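Local coordinates for protein beta-glucuronidase (uncultured Clostridium sp., PDB 6U7J) that hydrolyses beta-glucuronides as a family 2 glycosyl hydrolase, and probably reactivates oestrogens in the gut by freeing them from their glucuronide conjugates, at residues B[256-264]-B[351-359]; B[11-19]-B[269-277]. All coordinates share one frame; numbering follows the deposited sequence.

How the interactions relate
Both contacts tie the immunoglobulin-like beta-sandwich domain of this family 2 enzyme to a neighbouring part of the same chain. Interaction 1 joins its 256-264 loop to the end of a helix in the TIM barrel; interaction 2 joins its 269-277 hairpin to the loop leading into strand 20-32 of the sugar-binding domain. Their centres lie about 24 Å apart, and each is partly buried with a second subunit nearby. Interaction 1, nearer the chain centre, works through main-chain carbonyls at a helix end, an indole and apolar packing. Interaction 2 lies farther out and relies on charged and polar side chains, with a salt bridge, a His-carboxylate hydrogen bond and a tyrosine packed by aliphatic groups.

Interaction 1. Residues B[256-264]-B[351-359]; sequences LWQPGSAYL and MADQKGIVV
The amide of Gly-260 meets Gly-356 O at 2.8 Å, nearly straight at N-H (175°), the shortest polar bond between the loop 256-264 and the end of helix 346-355. Gly-260 occupies the third position of a type II turn from Gln-258 to Ser-261, and its positive phi is readily adopted by a residue without CB. Gly-356 needs the same freedom: it leaves the helix with positive phi, and its bare CA lies close against the backbone of the turn. Trp-257 then reaches across, CG anti to the backbone N (chi1 -173°), and gives NE1 to Asp-353 O at 3.0 Å, in the indole plane and on a carbonyl lone pair. An indole suits this place because it gives one N-H to a carbonyl near the helix end while its CZ2 packs on Gly-356 CA at 3.6 Å. The small methyl of Ala-262 fits closely, CB 3.2 Å from Asp-353 O and 3.3 Å from Gln-354 O. The Leu-264 side chain crosses that of Gln-354 at about a right angle, CD1 4.0 Å from Gln-354 CG. Pro-259 lies alongside Val-358. This is a domain junction of the family 2 architecture, a loop of the immunoglobulin-like domain seated where a helix of the TIM barrel turns into strand 358-362.

Interaction 2. Residues B[11-19]-B[269-277]; sequences LFPVDNEAR and IYFGQDHYT
Tyr-276 OH donates to Phe-12 O at 2.6 Å, on a lone pair in the carbonyl plane, joining the loop 11-19 to a beta hairpin closed by a type II' turn from Phe-271 to Asp-274. Two aliphatic side chains pack on the same phenol: Leu-11 CD1 sits over the centre of one face in a CH-pi contact, 4.3 Å from the centroid, and Val-14 CG1 approaches Tyr-276 CE2 at 3.6 Å. A tyrosine serves both needs, a broad ring for the aliphatic groups and a hydroxyl for the carbonyl. Arg-19 NH1 also lies 3.6 Å from Tyr-276 CD2, at the ring edge. Among the polar pairs, Glu-17 bends at chi2 (-82°) to offer OE1, by its syn lone pair, to His-275 ND1 at 2.8 Å; Asp-268 takes the other ring nitrogen. Asn-16 has two roles. Its OD1 accepts from the amides of Ala-18 and Arg-19, an Asx turn and motif that shape the loop, while ND2 donates to His-275 O from above the carbonyl plane. Arg-87 of the second subunit packs on Glu-17 and Ala-18. In the salt bridge between Arg-19 and Asp-274, Ile-198 N bonds to OD2 and Ile-198 O accepts from NH2. Arg-19 meets Asp-274 side-on, the guanidinium and carboxylate planes 6° apart, with Arg-19 NE to Asp-274 OD1 at 2.9 Å and NH2 to OD2 at 2.8 Å.

Interaction 1. Residues B[256-264]-B[351-359]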
loop_
_atom_site.group_PDB
_atom_site.type_symbol
_atom_site.label_atom_id
_atom_site.label_comp_id
_atom_site.label_asym_id
_atom_site.label_seq_id
_atom_site.Cartn_x
_atom_site.Cartn_y
_atom_site.Cartn_z
ATOM N N LEU B 256 16.210 44.995 -6.565
ATOM C CA LEU B 256 15.590 44.264 -7.655
ATOM C C LEU B 256 14.805 43.071 -7.131
ATOM O O LEU B 256 15.092 42.522 -6.062
ATOM C CB LEU B 256 16.651 43.801 -8.658
ATOM C CG LEU B 256 17.341 44.923 -9.451
ATOM C CD1 LEU B 256 18.266 44.362 -10.517
ATOM C CD2 LEU B 256 16.314 45.850 -10.076
ATOM N N TRP B 257 13.780 42.692 -7.883
ATOM C CA TRP B 257 13.053 41.468 -7.590
ATOM C C TRP B 257 13.843 40.318 -8.205
ATOM O O TRP B 257 14.003 40.243 -9.431
ATOM C CB TRP B 257 11.627 41.540 -8.131
ATOM C CG TRP B 257 10.758 40.369 -7.727
ATOM C CD1 TRP B 257 9.905 40.311 -6.667
ATOM C CD2 TRP B 257 10.668 39.100 -8.384
ATOM N NE1 TRP B 257 9.280 39.091 -6.626
ATOM C CE2 TRP B 257 9.731 38.328 -7.672
ATOM C CE3 TRP B 257 11.288 38.542 -9.509
ATOM C CZ2 TRP B 257 9.402 37.027 -8.037
ATOM C CZ3 TRP B 257 10.955 37.251 -9.875
ATOM C CH2 TRP B 257 10.024 36.504 -9.138
ATOM N N GLN B 258 14.364 39.434 -7.353
ATOM C CA GLN B 258 15.209 38.371 -7.868
ATOM C C GLN B 258 14.571 37.011 -7.628
ATOM O O GLN B 258 13.924 36.808 -6.591
ATOM C CB GLN B 258 16.602 38.397 -7.209
ATOM C CG GLN B 258 17.362 39.714 -7.403
ATOM C CD GLN B 258 18.157 39.775 -8.704
ATOM O OE1 GLN B 258 17.901 39.020 -9.655
ATOM N NE2 GLN B 258 19.125 40.689 -8.756
ATOM N N PRO B 259 14.723 36.073 -8.565
ATOM C CA PRO B 259 14.344 34.681 -8.291
ATOM C C PRO B 259 14.985 34.213 -6.994
ATOM O O PRO B 259 16.178 34.401 -6.774
ATOM C CB PRO B 259 14.896 33.917 -9.501
ATOM C CG PRO B 259 15.027 34.958 -10.584
ATOM C CD PRO B 259 15.360 36.236 -9.885
ATOM N N GLY B 260 14.171 33.644 -6.107
ATOM C CA GLY B 260 14.662 33.202 -4.818
ATOM C C GLY B 260 14.882 34.299 -3.799
ATOM O O GLY B 260 15.134 33.989 -2.626
ATOM N N SER B 261 14.782 35.581 -4.195
ATOM C CA SER B 261 15.028 36.682 -3.251
ATOM C C SER B 261 14.159 37.881 -3.656
ATOM O O SER B 261 14.625 38.867 -4.235
ATOM C CB SER B 261 16.504 37.074 -3.200
ATOM O OG SER B 261 16.672 38.152 -2.296
ATOM N N ALA B 262 12.882 37.808 -3.301
ATOM C CA ALA B 262 11.921 38.804 -3.750
ATOM C C ALA B 262 12.123 40.145 -3.042
ATOM O O ALA B 262 12.470 40.199 -1.861
ATOM C CB ALA B 262 10.499 38.293 -3.509
ATOM N N TYR B 263 11.894 41.231 -3.772
ATOM C CA TYR B 263 11.687 42.546 -3.174
ATOM C C TYR B 263 10.449 43.164 -3.810
ATOM O O TYR B 263 10.290 43.120 -5.035
ATOM C CB TYR B 263 12.909 43.462 -3.365
ATOM C CG TYR B 263 12.900 44.673 -2.456
ATOM C CD1 TYR B 263 12.236 45.840 -2.825
ATOM C CD2 TYR B 263 13.539 44.644 -1.222
ATOM C CE1 TYR B 263 12.219 46.955 -1.991
ATOM C CE2 TYR B 263 13.526 45.743 -0.383
ATOM C CZ TYR B 263 12.868 46.899 -0.774
ATOM O OH TYR B 263 12.854 47.990 0.061
ATOM N N LEU B 264 9.567 43.734 -2.996
ATOM C CA LEU B 264 8.334 44.311 -3.521
ATOM C C LEU B 264 8.185 45.741 -3.037
ATOM O O LEU B 264 8.088 45.980 -1.830
ATOM C CB LEU B 264 7.107 43.488 -3.112
ATOM C CG LEU B 264 7.102 42.042 -3.620
ATOM C CD1 LEU B 264 5.913 41.259 -3.048
ATOM C CD2 LEU B 264 7.103 42.024 -5.146
ATOM N N MET B 351 1.644 34.610 -3.458
ATOM C CA MET B 351 2.659 33.844 -2.739
ATOM C C MET B 351 3.956 33.756 -3.544
ATOM O O MET B 351 5.050 33.971 -3.010
ATOM C CB MET B 351 2.110 32.452 -2.413
ATOM C CG MET B 351 2.887 31.671 -1.357
ATOM S SD MET B 351 1.897 30.325 -0.634
ATOM C CE MET B 351 0.288 31.116 -0.642
ATOM N N ALA B 352 3.849 33.448 -4.840
ATOM C CA ALA B 352 5.031 33.378 -5.694
ATOM C C ALA B 352 5.734 34.730 -5.779
ATOM O O ALA B 352 6.967 34.793 -5.859
ATOM C CB ALA B 352 4.641 32.890 -7.087
ATOM N N ASP B 353 4.964 35.829 -5.779
ATOM C CA ASP B 353 5.583 37.151 -5.719
ATOM C C ASP B 353 6.404 37.305 -4.452
ATOM O O ASP B 353 7.528 37.814 -4.489
ATOM C CB ASP B 353 4.524 38.260 -5.776
ATOM C CG ASP B 353 4.098 38.597 -7.190
ATOM O OD1 ASP B 353 4.773 38.172 -8.158
ATOM O OD2 ASP B 353 3.069 39.284 -7.333
ATOM N N GLN B 354 5.848 36.895 -3.310
ATOM C CA GLN B 354 6.544 37.118 -2.053
ATOM C C GLN B 354 7.724 36.177 -1.869
ATOM O O GLN B 354 8.731 36.577 -1.280
ATOM C CB GLN B 354 5.572 36.994 -0.890
ATOM C CG GLN B 354 4.720 38.235 -0.724
ATOM C CD GLN B 354 3.522 38.009 0.172
ATOM O OE1 GLN B 354 3.640 37.469 1.274
ATOM N NE2 GLN B 354 2.357 38.437 -0.293
ATOM N N LYS B 355 7.638 34.945 -2.358
ATOM C CA LYS B 355 8.727 33.998 -2.164
ATOM C C LYS B 355 9.742 34.019 -3.296
ATOM O O LYS B 355 10.720 33.273 -3.240
ATOM C CB LYS B 355 8.175 32.583 -1.992
ATOM C CG LYS B 355 7.435 32.375 -0.692
ATOM C CD LYS B 355 6.738 31.025 -0.705
ATOM C CE LYS B 355 5.858 30.853 0.516
ATOM N NZ LYS B 355 6.589 31.146 1.774
ATOM N N GLY B 356 9.543 34.848 -4.316
ATOM C CA GLY B 356 10.510 34.913 -5.394
ATOM C C GLY B 356 10.493 33.729 -6.334
ATOM O O GLY B 356 11.544 33.370 -6.881
ATOM N N ILE B 357 9.326 33.115 -6.556
ATOM C CA ILE B 357 9.213 31.959 -7.441
ATOM C C ILE B 357 8.827 32.437 -8.836
ATOM O O ILE B 357 7.965 33.303 -8.999
ATOM C CB ILE B 357 8.195 30.943 -6.887
ATOM C CG1 ILE B 357 8.695 30.333 -5.564
ATOM C CG2 ILE B 357 7.914 29.834 -7.904
ATOM C CD1 ILE B 357 7.571 29.765 -4.669
ATOM N N VAL B 358 9.459 31.876 -9.844
ATOM C CA VAL B 358 9.224 32.278 -11.226
ATOM C C VAL B 358 8.108 31.417 -11.804
ATOM O O VAL B 358 8.071 30.206 -11.581
ATOM C CB VAL B 358 10.523 32.157 -12.041
ATOM C CG1 VAL B 358 10.252 32.299 -13.505
ATOM C CG2 VAL B 358 11.528 33.210 -11.571
ATOM N N VAL B 359 7.179 32.030 -12.537
ATOM C CA VAL B 359 5.951 31.355 -12.932
ATOM C C VAL B 359 5.744 31.523 -14.432
ATOM O O VAL B 359 5.968 32.604 -14.986
ATOM C CB VAL B 359 4.749 31.891 -12.123
ATOM C CG1 VAL B 359 3.440 31.328 -12.614
ATOM C CG2 VAL B 359 4.926 31.576 -10.654
HETATM O O HOH W 1 12.059 35.897 -1.051
#

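Interaction 2. Residues B[11-19]-B[269-277]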
loop_
_atom_site.group_PDB
_atom_site.type_symbol
_atom_site.label_atom_id
_atom_site.label_comp_id
_atom_site.label_asym_id
_atom_site.label_seq_id
_atom_site.Cartn_x
_atom_site.Cartn_y
_atom_site.Cartn_z
ATOM N N LEU B 11 -8.775 44.815 -10.224
ATOM C CA LEU B 11 -7.868 44.955 -9.093
ATOM C C LEU B 11 -8.257 43.993 -7.969
ATOM O O LEU B 11 -9.442 43.768 -7.694
ATOM C CB LEU B 11 -7.869 46.389 -8.579
ATOM C CG LEU B 11 -7.213 47.390 -9.533
ATOM C CD1 LEU B 11 -7.347 48.808 -8.986
ATOM C CD2 LEU B 11 -5.742 47.015 -9.802
ATOM N N PHE B 12 -7.252 43.428 -7.316
ATOM C CA PHE B 12 -7.514 42.517 -6.209
ATOM C C PHE B 12 -8.119 43.295 -5.046
ATOM O O PHE B 12 -7.619 44.369 -4.704
ATOM C CB PHE B 12 -6.229 41.805 -5.768
ATOM C CG PHE B 12 -6.466 40.653 -4.829
ATOM C CD1 PHE B 12 -6.876 39.421 -5.310
ATOM C CD2 PHE B 12 -6.304 40.808 -3.463
ATOM C CE1 PHE B 12 -7.109 38.348 -4.451
ATOM C CE2 PHE B 12 -6.537 39.741 -2.595
ATOM C CZ PHE B 12 -6.936 38.505 -3.098
ATOM N N PRO B 13 -9.181 42.796 -4.418
ATOM C CA PRO B 13 -9.817 43.557 -3.332
ATOM C C PRO B 13 -8.893 43.710 -2.132
ATOM O O PRO B 13 -8.151 42.791 -1.771
ATOM C CB PRO B 13 -11.059 42.724 -2.980
ATOM C CG PRO B 13 -11.288 41.803 -4.190
ATOM C CD PRO B 13 -9.915 41.566 -4.769
ATOM N N VAL B 14 -8.956 44.885 -1.496
ATOM C CA VAL B 14 -8.117 45.182 -0.344
ATOM C C VAL B 14 -8.961 45.717 0.804
ATOM O O VAL B 14 -10.080 46.200 0.615
ATOM C CB VAL B 14 -7.004 46.189 -0.696
ATOM C CG1 VAL B 14 -6.192 45.695 -1.902
ATOM C CG2 VAL B 14 -7.606 47.569 -0.957
ATOM N N ASP B 15 -8.403 45.620 2.011
ATOM C CA ASP B 15 -8.936 46.277 3.203
ATOM C C ASP B 15 -8.009 47.411 3.612
ATOM O O ASP B 15 -6.802 47.198 3.764
ATOM C CB ASP B 15 -9.055 45.312 4.385
ATOM C CG ASP B 15 -10.219 44.354 4.252
ATOM O OD1 ASP B 15 -9.963 43.128 4.256
ATOM O OD2 ASP B 15 -11.379 44.816 4.143
ATOM N N ASN B 16 -8.576 48.603 3.825
ATOM C CA ASN B 16 -7.818 49.708 4.413
ATOM C C ASN B 16 -8.781 50.664 5.121
ATOM O O ASN B 16 -9.854 50.249 5.556
ATOM C CB ASN B 16 -6.975 50.428 3.341
ATOM C CG ASN B 16 -7.793 50.864 2.134
ATOM O OD1 ASN B 16 -8.894 51.398 2.271
ATOM N ND2 ASN B 16 -7.247 50.655 0.943
ATOM N N GLU B 17 -8.415 51.943 5.248
ATOM C CA GLU B 17 -9.321 52.897 5.892
ATOM C C GLU B 17 -10.529 53.228 5.024
ATOM O O GLU B 17 -11.526 53.745 5.546
ATOM C CB GLU B 17 -8.569 54.186 6.236
ATOM C CG GLU B 17 -8.451 55.144 5.068
ATOM C CD GLU B 17 -7.311 54.800 4.133
ATOM O OE1 GLU B 17 -6.729 53.685 4.262
ATOM O OE2 GLU B 17 -6.991 55.658 3.266
ATOM N N ALA B 18 -10.463 52.932 3.725
ATOM C CA ALA B 18 -11.449 53.342 2.730
ATOM C C ALA B 18 -12.264 52.196 2.157
ATOM O O ALA B 18 -13.447 52.378 1.877
ATOM C CB ALA B 18 -10.758 54.065 1.569
ATOM N N ARG B 19 -11.656 51.031 1.945
ATOM C CA ARG B 19 -12.322 49.887 1.340
ATOM C C ARG B 19 -12.380 48.741 2.341
ATOM O O ARG B 19 -11.513 48.613 3.217
ATOM C CB ARG B 19 -11.603 49.422 0.068
ATOM C CG ARG B 19 -11.391 50.477 -1.006
ATOM C CD ARG B 19 -10.592 49.918 -2.173
ATOM N NE ARG B 19 -10.509 50.833 -3.316
ATOM C CZ ARG B 19 -10.451 50.432 -4.583
ATOM N NH1 ARG B 19 -10.478 49.132 -4.876
ATOM N NH2 ARG B 19 -10.364 51.320 -5.560
ATOM N N ILE B 269 -1.627 54.747 -3.389
ATOM C CA ILE B 269 -2.410 55.709 -4.154
ATOM C C ILE B 269 -3.540 56.251 -3.290
ATOM O O ILE B 269 -4.293 55.478 -2.680
ATOM C CB ILE B 269 -2.981 55.067 -5.431
ATOM C CG1 ILE B 269 -1.869 54.381 -6.225
ATOM C CG2 ILE B 269 -3.727 56.091 -6.270
ATOM C CD1 ILE B 269 -2.371 53.532 -7.388
ATOM N N TYR B 270 -3.680 57.578 -3.269
ATOM C CA TYR B 270 -4.780 58.257 -2.599
ATOM C C TYR B 270 -5.558 59.084 -3.617
ATOM O O TYR B 270 -4.979 59.904 -4.335
ATOM C CB TYR B 270 -4.267 59.146 -1.465
ATOM C CG TYR B 270 -3.670 58.377 -0.302
ATOM C CD1 TYR B 270 -2.348 57.944 -0.332
ATOM C CD2 TYR B 270 -4.429 58.095 0.827
ATOM C CE1 TYR B 270 -1.802 57.236 0.734
ATOM C CE2 TYR B 270 -3.897 57.404 1.887
ATOM C CZ TYR B 270 -2.585 56.978 1.839
ATOM O OH TYR B 270 -2.067 56.286 2.911
ATOM N N PHE B 271 -6.870 58.867 -3.673
ATOM C CA PHE B 271 -7.726 59.496 -4.679
ATOM C C PHE B 271 -9.040 59.853 -3.988
ATOM O O PHE B 271 -9.896 58.986 -3.782
ATOM C CB PHE B 271 -7.939 58.575 -5.880
ATOM C CG PHE B 271 -8.885 59.121 -6.922
ATOM C CD1 PHE B 271 -8.491 60.147 -7.773
ATOM C CD2 PHE B 271 -10.166 58.598 -7.057
ATOM C CE1 PHE B 271 -9.360 60.644 -8.748
ATOM C CE2 PHE B 271 -11.043 59.087 -8.023
ATOM C CZ PHE B 271 -10.641 60.121 -8.867
ATOM N N GLY B 272 -9.179 61.121 -3.618
ATOM C CA GLY B 272 -10.384 61.576 -2.946
ATOM C C GLY B 272 -10.552 60.912 -1.594
ATOM O O GLY B 272 -9.725 61.062 -0.691
ATOM N N GLN B 273 -11.639 60.173 -1.435
ATOM C CA GLN B 273 -11.810 59.336 -0.259
ATOM C C GLN B 273 -11.197 57.949 -0.435
ATOM O O GLN B 273 -11.045 57.232 0.558
ATOM C CB GLN B 273 -13.296 59.208 0.084
ATOM C CG GLN B 273 -13.942 60.517 0.565
ATOM C CD GLN B 273 -13.356 60.991 1.886
ATOM O OE1 GLN B 273 -13.602 60.399 2.942
ATOM N NE2 GLN B 273 -12.554 62.054 1.830
ATOM N N ASP B 274 -10.829 57.566 -1.659
ATOM C CA ASP B 274 -10.344 56.226 -1.959
ATOM C C ASP B 274 -8.865 56.060 -1.606
ATOM O O ASP B 274 -8.120 57.027 -1.436
ATOM C CB ASP B 274 -10.548 55.897 -3.441
ATOM C CG ASP B 274 -10.481 54.402 -3.718
ATOM O OD1 ASP B 274 -10.447 53.638 -2.725
ATOM O OD2 ASP B 274 -10.465 53.994 -4.907
ATOM N N HIS B 275 -8.442 54.801 -1.528
ATOM C CA HIS B 275 -7.059 54.440 -1.239
ATOM C C HIS B 275 -6.821 53.035 -1.791
ATOM O O HIS B 275 -7.687 52.160 -1.661
ATOM C CB HIS B 275 -6.782 54.509 0.275
ATOM C CG HIS B 275 -5.386 54.136 0.672
ATOM N ND1 HIS B 275 -5.066 53.719 1.948
ATOM C CD2 HIS B 275 -4.224 54.129 -0.027
ATOM C CE1 HIS B 275 -3.766 53.475 2.018
ATOM N NE2 HIS B 275 -3.234 53.706 0.831
ATOM N N TYR B 276 -5.673 52.835 -2.441
ATOM C CA TYR B 276 -5.297 51.522 -2.957
ATOM C C TYR B 276 -3.783 51.385 -2.937
ATOM O O TYR B 276 -3.076 52.305 -3.355
ATOM C CB TYR B 276 -5.796 51.278 -4.388
ATOM C CG TYR B 276 -5.767 49.798 -4.754
ATOM C CD1 TYR B 276 -4.599 49.193 -5.213
ATOM C CD2 TYR B 276 -6.904 48.996 -4.599
ATOM C CE1 TYR B 276 -4.559 47.830 -5.533
ATOM C CE2 TYR B 276 -6.873 47.625 -4.911
ATOM C CZ TYR B 276 -5.700 47.058 -5.381
ATOM O OH TYR B 276 -5.653 45.723 -5.701
ATOM N N THR B 277 -3.301 50.224 -2.488
ATOM C CA THR B 277 -1.872 49.926 -2.364
ATOM C C THR B 277 -1.543 48.645 -3.126
ATOM O O THR B 277 -1.928 47.545 -2.707
ATOM C CB THR B 277 -1.475 49.788 -0.895
ATOM O OG1 THR B 277 -1.876 50.962 -0.189
ATOM C CG2 THR B 277 0.032 49.591 -0.760
#